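Local coordinates for nucleoporin NUP82 (Saccharomyces cerevisiae, PDB 3PBP), which serves as a structural component of the nuclear pore complex, here represented by its N-terminal domain, a region that interacts with NUP116, at residues A[141-146]-A[183-188]; A[193-198]-A[203-208]; A[242-247]-A[340-345]; A[314-319]-A[324-329]. The protein carries 1 engineered substitution. All blocks are in the same frame, centred on the assembly; numbering follows the deposited sequence.

Interaction 1: residues A[141-146]-A[183-188]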
# COMPACT_ATOMS: atom_id res chain seq x y z
N CYS A 141 7.71 -5.81 13.70
CA CYS A 141 7.23 -6.18 12.38
C CYS A 141 7.70 -5.28 11.23
O CYS A 141 7.52 -4.06 11.27
CB CYS A 141 5.71 -6.24 12.41
SG CYS A 141 4.94 -6.58 10.83
N ILE A 142 8.31 -5.87 10.20
CA ILE A 142 8.74 -5.07 9.06
C ILE A 142 7.96 -5.48 7.81
O ILE A 142 7.73 -6.67 7.56
CB ILE A 142 10.27 -5.16 8.76
CG1 ILE A 142 10.66 -6.60 8.40
CG2 ILE A 142 11.06 -4.63 9.94
CD1 ILE A 142 12.08 -6.70 7.89
N VAL A 143 7.54 -4.48 7.05
CA VAL A 143 6.77 -4.72 5.85
C VAL A 143 7.69 -4.57 4.66
O VAL A 143 8.35 -3.54 4.51
CB VAL A 143 5.61 -3.71 5.78
CG1 VAL A 143 4.71 -4.01 4.60
CG2 VAL A 143 4.85 -3.76 7.07
N VAL A 144 7.74 -5.59 3.81
CA VAL A 144 8.63 -5.56 2.66
C VAL A 144 7.91 -5.65 1.32
O VAL A 144 7.18 -6.60 1.06
CB VAL A 144 9.68 -6.70 2.76
CG1 VAL A 144 10.64 -6.66 1.58
CG2 VAL A 144 10.46 -6.58 4.08
N LEU A 145 8.13 -4.64 0.47
CA LEU A 145 7.54 -4.62 -0.87
C LEU A 145 8.64 -5.01 -1.87
O LEU A 145 9.73 -4.41 -1.87
CB LEU A 145 7.02 -3.22 -1.21
CG LEU A 145 6.65 -3.04 -2.68
CD1 LEU A 145 5.34 -3.77 -2.95
CD2 LEU A 145 6.52 -1.57 -3.03
N LYS A 146 8.37 -6.00 -2.72
CA LYS A 146 9.35 -6.43 -3.72
C LYS A 146 8.95 -6.02 -5.15
O LYS A 146 7.83 -5.58 -5.38
CB LYS A 146 9.54 -7.96 -3.64
CG LYS A 146 10.26 -8.42 -2.38
CD LYS A 146 10.19 -9.94 -2.21
CE LYS A 146 11.02 -10.39 -1.02
NZ LYS A 146 10.68 -11.77 -0.62
N THR A 183 4.21 1.60 -6.69
CA THR A 183 5.36 2.50 -6.63
C THR A 183 5.67 2.91 -5.21
O THR A 183 6.82 3.21 -4.89
CB THR A 183 5.12 3.85 -7.34
OG1 THR A 183 4.47 3.63 -8.58
CG2 THR A 183 6.45 4.58 -7.57
N ASP A 184 4.63 2.95 -4.38
CA ASP A 184 4.80 3.39 -3.00
C ASP A 184 3.80 2.76 -2.05
O ASP A 184 2.76 2.24 -2.45
CB ASP A 184 4.72 4.92 -2.94
CG ASP A 184 5.43 5.51 -1.73
OD1 ASP A 184 6.07 4.76 -0.98
OD2 ASP A 184 5.35 6.74 -1.54
N LEU A 185 4.15 2.82 -0.78
CA LEU A 185 3.38 2.25 0.31
C LEU A 185 3.35 3.27 1.43
O LEU A 185 4.31 4.03 1.62
CB LEU A 185 4.10 1.02 0.82
CG LEU A 185 3.40 -0.31 0.72
CD1 LEU A 185 2.83 -0.48 -0.68
CD2 LEU A 185 4.40 -1.40 1.06
N GLU A 186 2.27 3.27 2.18
CA GLU A 186 2.13 4.22 3.27
C GLU A 186 1.03 3.75 4.22
O GLU A 186 -0.04 3.35 3.80
CB GLU A 186 1.80 5.61 2.69
CG GLU A 186 1.61 6.75 3.69
CD GLU A 186 2.85 7.04 4.54
OE1 GLU A 186 3.98 6.91 4.01
OE2 GLU A 186 2.68 7.43 5.73
N PHE A 187 1.32 3.80 5.50
CA PHE A 187 0.34 3.41 6.49
C PHE A 187 -0.58 4.57 6.84
O PHE A 187 -0.18 5.73 6.90
CB PHE A 187 1.03 2.94 7.77
CG PHE A 187 1.36 1.48 7.79
CD1 PHE A 187 0.39 0.54 8.14
CD2 PHE A 187 2.64 1.03 7.45
CE1 PHE A 187 0.69 -0.84 8.16
CE2 PHE A 187 2.94 -0.35 7.47
CZ PHE A 187 1.96 -1.29 7.83
N SER A 188 -1.84 4.24 7.05
CA SER A 188 -2.82 5.22 7.45
C SER A 188 -2.48 5.53 8.90
O SER A 188 -1.87 4.72 9.59
CB SER A 188 -4.21 4.63 7.38
OG SER A 188 -5.13 5.49 8.01

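Interaction 2: residues A[193-198]-A[203-208]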
# COMPACT_ATOMS: atom_id res chain seq x y z
N THR A 193 -4.50 0.22 8.58
CA THR A 193 -4.65 0.24 7.12
C THR A 193 -3.38 0.54 6.36
O THR A 193 -2.61 1.41 6.74
CB THR A 193 -5.69 1.30 6.72
OG1 THR A 193 -6.96 0.97 7.30
CG2 THR A 193 -5.83 1.36 5.21
N LEU A 194 -3.16 -0.18 5.26
CA LEU A 194 -1.99 0.05 4.44
C LEU A 194 -2.43 0.50 3.04
O LEU A 194 -3.09 -0.24 2.32
CB LEU A 194 -1.14 -1.23 4.34
CG LEU A 194 0.10 -1.14 3.46
CD1 LEU A 194 1.06 -0.09 4.03
CD2 LEU A 194 0.77 -2.51 3.38
N TYR A 195 -2.09 1.74 2.68
CA TYR A 195 -2.44 2.29 1.38
C TYR A 195 -1.33 1.98 0.37
O TYR A 195 -0.16 2.10 0.68
CB TYR A 195 -2.59 3.82 1.46
CG TYR A 195 -3.83 4.32 2.16
CD1 TYR A 195 -5.08 4.15 1.60
CD2 TYR A 195 -3.73 5.03 3.35
CE1 TYR A 195 -6.22 4.68 2.21
CE2 TYR A 195 -4.85 5.56 3.97
CZ TYR A 195 -6.09 5.38 3.39
OH TYR A 195 -7.20 5.93 3.99
N CYS A 196 -1.72 1.59 -0.84
CA CYS A 196 -0.76 1.27 -1.90
C CYS A 196 -1.03 2.14 -3.10
O CYS A 196 -2.17 2.26 -3.52
CB CYS A 196 -0.90 -0.18 -2.34
SG CYS A 196 -0.66 -1.36 -1.00
N LEU A 197 0.01 2.75 -3.63
CA LEU A 197 -0.11 3.59 -4.82
C LEU A 197 0.46 2.79 -6.00
O LEU A 197 1.66 2.53 -6.04
CB LEU A 197 0.68 4.87 -4.65
CG LEU A 197 0.61 5.85 -5.83
CD1 LEU A 197 -0.76 6.48 -5.87
CD2 LEU A 197 1.68 6.92 -5.69
N ASN A 198 -0.39 2.41 -6.95
CA ASN A 198 0.08 1.64 -8.10
C ASN A 198 0.07 2.48 -9.39
O ASN A 198 -0.53 3.56 -9.44
CB ASN A 198 -0.74 0.36 -8.25
CG ASN A 198 -1.90 0.51 -9.19
OD1 ASN A 198 -2.55 1.55 -9.22
ND2 ASN A 198 -2.16 -0.52 -9.97
N GLY A 203 -2.01 5.65 -12.14
CA GLY A 203 -2.00 5.91 -10.71
C GLY A 203 -3.33 5.70 -10.03
O GLY A 203 -4.34 6.32 -10.36
N ASP A 204 -3.33 4.80 -9.05
CA ASP A 204 -4.53 4.50 -8.29
C ASP A 204 -4.17 4.14 -6.85
O ASP A 204 -3.00 3.91 -6.54
CB ASP A 204 -5.30 3.36 -8.95
CG ASP A 204 -6.20 3.85 -10.08
OD1 ASP A 204 -7.17 4.60 -9.79
OD2 ASP A 204 -5.92 3.48 -11.25
N ILE A 205 -5.17 4.11 -5.98
CA ILE A 205 -4.92 3.78 -4.59
C ILE A 205 -5.68 2.51 -4.19
O ILE A 205 -6.85 2.35 -4.47
CB ILE A 205 -5.34 4.95 -3.67
CG1 ILE A 205 -4.47 6.17 -3.99
CG2 ILE A 205 -5.21 4.53 -2.21
CD1 ILE A 205 -4.86 7.41 -3.26
N PHE A 206 -4.97 1.59 -3.55
CA PHE A 206 -5.60 0.37 -3.07
C PHE A 206 -5.32 0.35 -1.58
O PHE A 206 -4.57 1.20 -1.07
CB PHE A 206 -5.00 -0.86 -3.76
CG PHE A 206 -5.34 -0.96 -5.22
CD1 PHE A 206 -4.73 -0.11 -6.15
CD2 PHE A 206 -6.30 -1.85 -5.67
CE1 PHE A 206 -5.09 -0.15 -7.51
CE2 PHE A 206 -6.66 -1.90 -7.02
CZ PHE A 206 -6.05 -1.04 -7.94
N ALA A 207 -5.93 -0.59 -0.88
CA ALA A 207 -5.70 -0.64 0.55
C ALA A 207 -5.95 -1.99 1.17
O ALA A 207 -6.84 -2.73 0.75
CB ALA A 207 -6.56 0.40 1.24
N PHE A 208 -5.13 -2.31 2.16
CA PHE A 208 -5.23 -3.55 2.91
C PHE A 208 -5.83 -3.15 4.27
O PHE A 208 -5.22 -2.39 5.04
CB PHE A 208 -3.85 -4.15 3.12
CG PHE A 208 -3.27 -4.77 1.90
CD1 PHE A 208 -3.66 -6.06 1.52
CD2 PHE A 208 -2.34 -4.09 1.14
CE1 PHE A 208 -3.10 -6.67 0.39
CE2 PHE A 208 -1.78 -4.68 0.00
CZ PHE A 208 -2.16 -5.97 -0.37

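Interaction 3: residues A[242-247]-A[340-345]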
# COMPACT_ATOMS: atom_id res chain seq x y z
N ASP A 242 -25.64 -5.07 0.58
CA ASP A 242 -25.07 -6.15 -0.21
C ASP A 242 -24.72 -7.31 0.72
O ASP A 242 -24.26 -7.10 1.83
CB ASP A 242 -23.80 -5.64 -0.89
CG ASP A 242 -23.04 -6.72 -1.62
OD1 ASP A 242 -22.82 -7.81 -1.04
OD2 ASP A 242 -22.65 -6.48 -2.77
N VAL A 243 -24.92 -8.54 0.28
CA VAL A 243 -24.63 -9.70 1.12
C VAL A 243 -23.15 -9.83 1.48
O VAL A 243 -22.82 -10.18 2.61
CB VAL A 243 -25.10 -11.01 0.46
CG1 VAL A 243 -24.73 -12.20 1.33
CG2 VAL A 243 -26.60 -10.96 0.24
N ILE A 244 -22.28 -9.58 0.51
CA ILE A 244 -20.83 -9.66 0.74
C ILE A 244 -20.39 -8.61 1.78
O ILE A 244 -19.56 -8.91 2.65
CB ILE A 244 -20.06 -9.46 -0.58
CG1 ILE A 244 -20.36 -10.63 -1.52
CG2 ILE A 244 -18.56 -9.35 -0.31
CD1 ILE A 244 -19.73 -10.52 -2.89
N VAL A 245 -20.94 -7.39 1.69
CA VAL A 245 -20.64 -6.32 2.63
C VAL A 245 -21.11 -6.70 4.03
O VAL A 245 -20.35 -6.59 5.00
CB VAL A 245 -21.34 -5.00 2.23
CG1 VAL A 245 -21.17 -3.96 3.33
CG2 VAL A 245 -20.77 -4.49 0.95
N LYS A 246 -22.36 -7.15 4.12
CA LYS A 246 -22.96 -7.56 5.38
C LYS A 246 -22.08 -8.59 6.08
O LYS A 246 -21.89 -8.55 7.31
CB LYS A 246 -24.34 -8.16 5.11
CG LYS A 246 -25.42 -7.76 6.10
CD LYS A 246 -26.78 -8.23 5.62
CE LYS A 246 -27.85 -7.21 5.92
NZ LYS A 246 -28.93 -7.31 4.89
N ARG A 247 -21.53 -9.50 5.30
CA ARG A 247 -20.66 -10.53 5.85
C ARG A 247 -19.41 -9.91 6.49
O ARG A 247 -19.06 -10.22 7.64
CB ARG A 247 -20.27 -11.51 4.75
CG ARG A 247 -19.46 -12.66 5.26
CD ARG A 247 -19.02 -13.57 4.16
NE ARG A 247 -18.02 -14.50 4.67
CZ ARG A 247 -16.80 -14.61 4.16
NH1 ARG A 247 -16.45 -13.86 3.12
NH2 ARG A 247 -15.94 -15.47 4.70
N ASP A 340 -12.41 -10.79 -3.39
CA ASP A 340 -11.51 -10.29 -4.42
C ASP A 340 -12.13 -9.02 -4.98
O ASP A 340 -13.34 -8.89 -5.06
CB ASP A 340 -11.38 -11.26 -5.59
CG ASP A 340 -10.79 -12.58 -5.19
OD1 ASP A 340 -9.81 -12.57 -4.42
OD2 ASP A 340 -11.30 -13.62 -5.66
N ASN A 341 -11.28 -8.08 -5.38
CA ASN A 341 -11.77 -6.83 -5.93
C ASN A 341 -12.85 -6.19 -5.09
O ASN A 341 -13.80 -5.59 -5.61
CB ASN A 341 -12.27 -7.07 -7.34
CG ASN A 341 -11.21 -7.69 -8.21
OD1 ASN A 341 -10.19 -7.06 -8.50
ND2 ASN A 341 -11.42 -8.95 -8.61
N TYR A 342 -12.72 -6.32 -3.78
CA TYR A 342 -13.68 -5.72 -2.89
C TYR A 342 -13.49 -4.22 -2.95
O TYR A 342 -12.38 -3.70 -2.85
CB TYR A 342 -13.46 -6.19 -1.46
CG TYR A 342 -14.51 -5.70 -0.48
CD1 TYR A 342 -15.84 -6.06 -0.62
CD2 TYR A 342 -14.15 -4.94 0.62
CE1 TYR A 342 -16.80 -5.69 0.32
CE2 TYR A 342 -15.10 -4.56 1.57
CZ TYR A 342 -16.41 -4.94 1.41
OH TYR A 342 -17.33 -4.60 2.38
N VAL A 343 -14.59 -3.53 -3.16
CA VAL A 343 -14.60 -2.09 -3.19
C VAL A 343 -15.79 -1.89 -2.27
O VAL A 343 -16.61 -2.80 -2.13
CB VAL A 343 -14.94 -1.55 -4.58
CG1 VAL A 343 -15.34 -0.10 -4.45
CG2 VAL A 343 -13.75 -1.68 -5.50
N TYR A 344 -15.88 -0.74 -1.63
CA TYR A 344 -16.99 -0.47 -0.73
C TYR A 344 -16.52 0.60 0.19
O TYR A 344 -15.67 0.39 1.05
CB TYR A 344 -17.44 -1.70 0.08
CG TYR A 344 -18.55 -1.33 1.04
CD1 TYR A 344 -19.80 -0.91 0.57
CD2 TYR A 344 -18.31 -1.25 2.42
CE1 TYR A 344 -20.79 -0.41 1.45
CE2 TYR A 344 -19.28 -0.76 3.30
CZ TYR A 344 -20.51 -0.34 2.81
OH TYR A 344 -21.44 0.21 3.68
N ASN A 345 -17.09 1.77 0.01
CA ASN A 345 -16.70 2.90 0.80
C ASN A 345 -15.21 3.17 0.61
O ASN A 345 -14.58 3.84 1.43
CB ASN A 345 -17.08 2.66 2.25
CG ASN A 345 -18.58 2.72 2.46
OD1 ASN A 345 -19.34 2.85 1.49
ND2 ASN A 345 -19.01 2.61 3.70

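Interaction 4: residues A[314-319]-A[324-329]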
# COMPACT_ATOMS: atom_id res chain seq x y z
N ILE A 314 -4.97 13.19 6.05
CA ILE A 314 -5.08 13.61 4.68
C ILE A 314 -4.12 12.75 3.89
O ILE A 314 -2.97 12.56 4.30
CB ILE A 314 -4.71 15.10 4.52
CG1 ILE A 314 -5.81 15.97 5.09
CG2 ILE A 314 -4.50 15.45 3.04
CD1 ILE A 314 -5.44 17.42 5.13
N VAL A 315 -4.59 12.21 2.77
CA VAL A 315 -3.75 11.37 1.94
C VAL A 315 -3.16 12.26 0.86
O VAL A 315 -3.89 12.98 0.20
CB VAL A 315 -4.55 10.25 1.27
CG1 VAL A 315 -3.63 9.40 0.40
CG2 VAL A 315 -5.23 9.40 2.33
N CYS A 316 -1.84 12.22 0.69
CA CYS A 316 -1.20 13.05 -0.33
C CYS A 316 -0.55 12.19 -1.40
O CYS A 316 0.14 11.22 -1.09
CB CYS A 316 -0.16 13.97 0.30
SG CYS A 316 0.71 15.03 -0.90
N VAL A 317 -0.78 12.56 -2.66
CA VAL A 317 -0.22 11.83 -3.79
C VAL A 317 0.56 12.73 -4.77
O VAL A 317 0.10 13.82 -5.12
CB VAL A 317 -1.31 11.09 -4.57
CG1 VAL A 317 -0.70 10.23 -5.65
CG2 VAL A 317 -2.13 10.23 -3.61
N SER A 318 1.73 12.26 -5.19
CA SER A 318 2.61 12.96 -6.14
C SER A 318 2.30 12.54 -7.57
O SER A 318 1.81 11.43 -7.81
CB SER A 318 4.08 12.61 -5.90
OG SER A 318 4.57 13.22 -4.74
N PHE A 319 2.65 13.42 -8.52
CA PHE A 319 2.44 13.14 -9.94
C PHE A 319 3.58 13.70 -10.81
O PHE A 319 4.24 14.67 -10.43
CB PHE A 319 1.11 13.73 -10.39
CG PHE A 319 -0.07 12.84 -10.11
CD1 PHE A 319 -0.36 11.78 -10.96
CD2 PHE A 319 -0.89 13.08 -9.01
CE1 PHE A 319 -1.46 10.96 -10.71
CE2 PHE A 319 -1.99 12.27 -8.76
CZ PHE A 319 -2.28 11.20 -9.61
N LEU A 324 0.52 17.93 -6.78
CA LEU A 324 0.17 17.26 -5.54
C LEU A 324 -1.33 17.31 -5.34
O LEU A 324 -1.94 18.34 -5.57
CB LEU A 324 0.81 18.02 -4.38
CG LEU A 324 1.68 17.28 -3.39
CD1 LEU A 324 2.79 16.56 -4.14
CD2 LEU A 324 2.24 18.28 -2.40
N ILE A 325 -1.95 16.20 -4.95
CA ILE A 325 -3.38 16.24 -4.69
C ILE A 325 -3.62 15.80 -3.24
O ILE A 325 -3.20 14.73 -2.83
CB ILE A 325 -4.22 15.35 -5.67
CG1 ILE A 325 -3.91 13.86 -5.49
CG2 ILE A 325 -3.96 15.78 -7.08
CD1 ILE A 325 -4.89 12.94 -6.22
N LEU A 326 -4.25 16.68 -2.47
CA LEU A 326 -4.54 16.41 -1.08
C LEU A 326 -5.94 15.80 -1.03
O LEU A 326 -6.90 16.44 -1.42
CB LEU A 326 -4.47 17.71 -0.28
CG LEU A 326 -3.12 18.44 -0.36
CD1 LEU A 326 -3.12 19.61 0.61
CD2 LEU A 326 -1.98 17.48 -0.01
N LEU A 327 -6.03 14.56 -0.57
CA LEU A 327 -7.29 13.84 -0.52
C LEU A 327 -7.80 13.61 0.90
O LEU A 327 -7.04 13.64 1.85
CB LEU A 327 -7.13 12.50 -1.22
CG LEU A 327 -6.39 12.52 -2.56
CD1 LEU A 327 -6.16 11.09 -3.06
CD2 LEU A 327 -7.18 13.34 -3.55
N PHE A 328 -9.11 13.36 1.00
CA PHE A 328 -9.78 13.11 2.27
C PHE A 328 -10.75 11.92 2.13
O PHE A 328 -11.59 11.89 1.23
CB PHE A 328 -10.56 14.36 2.68
CG PHE A 328 -11.41 14.17 3.89
CD1 PHE A 328 -10.84 14.08 5.17
CD2 PHE A 328 -12.80 14.07 3.77
CE1 PHE A 328 -11.64 13.89 6.30
CE2 PHE A 328 -13.60 13.88 4.88
CZ PHE A 328 -13.02 13.79 6.16
N LYS A 329 -10.63 10.94 3.03
CA LYS A 329 -11.49 9.75 3.01
C LYS A 329 -12.79 10.00 3.79
O LYS A 329 -12.79 10.04 5.02
CB LYS A 329 -10.73 8.57 3.62
CG LYS A 329 -11.52 7.32 3.85
CD LYS A 329 -10.57 6.23 4.28
CE LYS A 329 -11.25 5.18 5.15
NZ LYS A 329 -11.64 5.66 6.51

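Interaction 1: residues A[141-146]-A[183-188]
Strands 141-146 and 183-187 run nearly antiparallel, with 163° between their directions, but they are not partners in one sheet. Their axes come no closer than 9.1 Å, and the nearest pair of CA atoms, Leu145 CA and Leu185 CA, is 8.1 Å apart. That spacing is bridged by side chains from both strands, all of them buried and apolar. Val143 uses both of its branches. With CG1 anti to the backbone N (chi1 -175°), that methyl faces Leu185 CD2 at a loose 4.4 Å, while CG2 is turned to the Phe187 ring and meets Phe187 CZ at 3.9 Å. This methyl arrives at the rim of the ring, near its plane, so the aromatic face is not what Val143 touches. Such face-to-face packing of separate sheets is what holds the blades of a beta-propeller together, and here it joins the sheet containing strand 127-132 to the one containing strand 194-198. Leu185 is shared between two neighbours on the opposing strand, since its CD2 also lies 3.9 Å from Leu145 CB, and Leu131, on the neighbouring strand 127-132 of that strand's sheet, also packs on Leu185. At the foot of Leu185 its backbone N donates to Asp184 OD1 over 2.7 Å, approaching from above the carboxylate plane. The same buried carboxylate forms a salt bridge with Lys129 through OD1 and accepts from Ile302 N through OD2; the lysine probably helps it stay ionised. Against the adjacent strand 194-198 the chain bulges: Thr183 and Asp184 share the single residue Leu197 opposite them, a classic bulge.

Interaction 2: residues A[193-198]-A[203-208]
Cys196 and Phe208 meet sulfur to ring edge: Cys196 SG lies 3.6 Å from Phe208 CE2; seen from the ring centroid it is 78° off the normal. With its sulfur anti to the carbonyl carbon (chi1 -58°), Cys196 reaches along the sheet to this ring, while Leu194 lies beside Phe208 and points the same way, Leu194 CD2 4.1 Å from Phe208 CD2. Further along the same face the Asn198 amide crosses the rim of Phe206, the two planes 73° apart and Asn198 OD1 3.5 Å from Phe206 CE1. Asn198 ND2 is held by Asn180 O. A leucine in place of Asn198 would probably leave that carbonyl without its donor and the Phe206 edge without its polar neighbour. The other face carries Tyr195, whose CD1 comes obliquely to Ile205 CG2 at 3.8 Å and to Ala207 CB, and Leu197, slanting across Ile205. Paired backbone bonds at Leu194-Phe208, Cys196-Phe206 and Asn198-Asp204 fix this register. Asp204 OD2 salt-bridges Lys98 of the NUP116 chain, which also donates to Gly203 O. This is an antiparallel beta hairpin within a propeller blade, its turn end at the docking surface for NUP116.

Interaction 3: residues A[242-247]-A[340-345]
Ile244 and Val245, which carry the helix side of this contact, both direct their backbone N-H groups to Asp242 OD1. The bond from Val245 N to Asp242 OD1 is weak at 3.3 Å, though fairly straight (154°), and the one from Ile244 N is modelled so short that its length is doubtful. Together they make Asp242 the N-cap of the helix. Val245 fits into the corner made by two tyrosines, meeting the face of one and the edge of the other. Its CG1, anti to the backbone N (chi1 172°), sits over one face of Tyr344, 3.8 Å from the ring centroid and 16° off the normal, a CH-pi contact. Asn345 OD1 lies over the opposite face of that ring. The other methyl, Val245 CG2, reaches Tyr344 CD1 at 3.7 Å and also comes to the edge of Tyr342, 3.7 Å from Tyr342 OH. Tyr342 crosses Val245 at about a right angle; its hydroxyl is hydrogen-bonded to Ser334 OG, which helps fix the ring. Ile244 CG2 adds a looser touch, 4.1 Å from Tyr342 CE1. A serine at Tyr344 would take away the ring face on which Val245 CG1 rests and is likely to open a gap between loop and helix. Arg247, two residues past Val245, salt-bridges Asp338, in the same loop just before 340-345. The contact thus fastens the first turn of helix 243-262 to the long connection between strands 323-329 and 347-355, at the periphery of the domain, where Val343 packs on Arg101 of the NUP116 chain.

Interaction 4: residues A[314-319]-A[324-329]
Val315 and Leu327 are joined by two backbone hydrogen bonds, Leu327 N to Val315 O at 2.8 Å and Val315 N to Leu327 O at 3.0 Å. Two residues along, the next hydrogen-bonded pair repeats the exchange more loosely: Ile325 N reaches Val317 O at 3.1 Å, and Val317 N reaches Ile325 O at 3.3 Å. All four N-H groups and all four carbonyls of these residues are therefore spent inside the ladder. The alternate residues look outward for backbone partners. Ile314, Cys316 and Ser318 make their backbone bonds to strand 299-306, with Ile305, Ala303, and Thr300 and Asn301 respectively, and Leu326 makes its own with Ile351 on the other flank. The side chains need no such bookkeeping, being nearly all apolar. On one face Cys316 SG, anti to the backbone N (chi1 179°), touches two leucines of the facing strand, 3.5 Å from Leu324 CG and 3.7 Å from Leu326 CD2; Trp389 of helix 387-399 packs on Leu326 and Ile314. Ser318 OG lies alongside Leu324 CD1. On the other face Val317 stands next to Ile325, its CB 3.9 Å from Ile325 CG1, and its CG2 touches Leu327 CD1. Ile325 then carries CD1 to the rim of the Phe319 ring, 3.9 Å from Phe319 CE2 and in the ring plane. Hydrogen-bonded on both flanks, this antiparallel beta hairpin forms the middle of a propeller blade, with strands 299-306 and 347-355 on either side.

Overall arrangement
Interactions 1, 2 and 4 are buried, while interaction 3 lies at the edge, its centre about 26 Å from that of the chain. Interactions 2 and 4 are hairpins sewn by backbone bonds; interaction 1 relies on apolar side chains between separate sheets, and interaction 3 on a valine set against tyrosines. The 183-188 strand of interaction 1 pairs with the 193-198 strand of interaction 2 in one sheet. Interactions 2 and 4 touch through Leu197 and Ile205 against Val317 and Leu327, so apolar packing runs from sheet to sheet. Interaction 4 is nested in the chain segment that interaction 3 closes. Both interactions 2 and 3 reach the NUP116 chain.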